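PDB 7ML9: insecticidal protein from Brevibacillus laterosporus, which is an insecticidal toxin of the ETX/MTX2 family, active against the western corn rootworm, that probably acts by forming beta-barrel pores in membranes. Local coordinates for residues Pro159-Ser164 and Ser277-Asp282. Sequence-based numbering, arbitrary orientation.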
# COMPACT_ATOMS: atom_id res chain seq x y z
N PRO A 159 3.23 8.94 -5.33
CA PRO A 159 4.28 9.87 -5.75
C PRO A 159 5.49 9.76 -4.84
O PRO A 159 5.38 9.46 -3.65
CB PRO A 159 3.62 11.25 -5.64
CG PRO A 159 2.18 10.99 -5.16
CD PRO A 159 2.19 9.63 -4.55
N ILE A 160 6.66 10.00 -5.42
CA ILE A 160 7.92 9.97 -4.69
C ILE A 160 8.68 11.26 -4.98
O ILE A 160 8.36 12.00 -5.92
CB ILE A 160 8.78 8.75 -5.06
CG1 ILE A 160 9.12 8.80 -6.55
CG2 ILE A 160 8.07 7.45 -4.69
CD1 ILE A 160 10.25 7.88 -6.92
N ALA A 161 9.71 11.51 -4.17
CA ALA A 161 10.62 12.64 -4.36
C ALA A 161 9.84 13.94 -4.48
O ALA A 161 9.89 14.65 -5.48
CB ALA A 161 11.51 12.42 -5.58
N GLN A 162 9.09 14.23 -3.42
CA GLN A 162 8.27 15.44 -3.34
C GLN A 162 7.43 15.63 -4.60
O GLN A 162 7.44 16.68 -5.24
CB GLN A 162 9.15 16.67 -3.06
CG GLN A 162 10.00 16.56 -1.80
CD GLN A 162 9.18 16.51 -0.52
OE1 GLN A 162 9.39 15.66 0.35
NE2 GLN A 162 8.23 17.44 -0.40
N GLY A 163 6.72 14.57 -4.99
CA GLY A 163 5.75 14.63 -6.06
C GLY A 163 6.31 14.70 -7.47
O GLY A 163 5.55 14.97 -8.40
N SER A 164 7.60 14.45 -7.67
CA SER A 164 8.21 14.64 -8.98
C SER A 164 8.24 13.38 -9.83
O SER A 164 8.50 13.47 -11.04
CB SER A 164 9.63 15.19 -8.83
OG SER A 164 10.46 14.27 -8.15
N SER A 277 10.17 2.83 0.03
CA SER A 277 10.90 2.96 -1.22
C SER A 277 12.09 3.88 -1.00
O SER A 277 12.04 4.78 -0.16
CB SER A 277 9.99 3.49 -2.32
OG SER A 277 10.56 3.33 -3.60
N ASN A 278 13.18 3.63 -1.73
CA ASN A 278 14.36 4.50 -1.64
C ASN A 278 14.92 4.76 -3.03
O ASN A 278 14.73 3.98 -3.97
CB ASN A 278 15.43 3.90 -0.75
CG ASN A 278 16.07 2.68 -1.37
OD1 ASN A 278 15.55 1.57 -1.24
ND2 ASN A 278 17.20 2.87 -2.06
N TYR A 279 15.61 5.89 -3.16
CA TYR A 279 15.94 6.42 -4.48
C TYR A 279 16.95 7.55 -4.30
O TYR A 279 17.05 8.14 -3.22
CB TYR A 279 14.69 6.91 -5.22
CG TYR A 279 13.72 7.63 -4.30
CD1 TYR A 279 13.94 8.96 -3.91
CD2 TYR A 279 12.59 6.99 -3.79
CE1 TYR A 279 13.07 9.62 -3.05
CE2 TYR A 279 11.72 7.64 -2.93
CZ TYR A 279 11.96 8.95 -2.56
OH TYR A 279 11.09 9.60 -1.71
N GLY A 280 17.70 7.83 -5.36
CA GLY A 280 18.46 9.06 -5.40
C GLY A 280 17.56 10.24 -5.73
O GLY A 280 16.54 10.11 -6.42
N THR A 281 17.92 11.41 -5.21
CA THR A 281 17.16 12.63 -5.44
C THR A 281 17.86 13.61 -6.38
O THR A 281 17.27 14.03 -7.38
CB THR A 281 16.83 13.30 -4.09
OG1 THR A 281 18.02 13.43 -3.30
CG2 THR A 281 15.83 12.44 -3.32
N ASP A 282 19.11 13.97 -6.09
CA ASP A 282 19.87 14.85 -6.98
C ASP A 282 21.34 14.76 -6.58
O ASP A 282 21.71 14.04 -5.65
CB ASP A 282 19.34 16.29 -6.93
CG ASP A 282 19.57 16.99 -5.58
OD1 ASP A 282 20.21 16.45 -4.65
OD2 ASP A 282 19.09 18.14 -5.46
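Ile160 packs over one face of the Tyr279 ring, and Ala161 meets the same side chain near its hydroxyl end, a compact example of a beta-hairpin tip packed onto a larger sheet in part through one aromatic side chain. The apolar part is led by Ile160, whose CB lies 3.8 Å from Tyr279 CE2 while its CG2 approaches the same ring carbon. Its CD1 sits 4.0 Å above the ring plane, displaced toward the rim, where Tyr279 CD2 is its neighbour. That placement follows from CG1 being set between the backbone N and the carbonyl carbon (chi1 61°), with the chain then extended. The two side chains run past each other in opposite directions, and the Ala161 methyl adds a looser touch, CB to Tyr279 CE1 at 4.1 Å. In the plane of the ring, Thr281 CG2 of the same strand borders its edge.

The polar part is slight. Ala161 N donates a weak hydrogen bond to Tyr279 OH, long at 3.4 Å although fairly straight (159°), linking the hydroxyl to the start of the turn. Residues Ala161 to Ser164 form a type I' turn, which Ser164 closes from within: its OG donates to Ala161 O at 2.8 Å, and its backbone N bonds to the same oxygen, giving that carbonyl two donors.

The turn joins strands 153-160 and 165-172, the two-stranded hairpin that lies against the long mixed sheet. Ile160 also packs on Met165 and Ala167 of its own hairpin and, together with Tyr279, on Ile213 of strand 201-229, which pairs antiparallel with strand 266-289; Glu101 of strand 86-115 touches Tyr279 and accepts a hydrogen bond from Gln162 N.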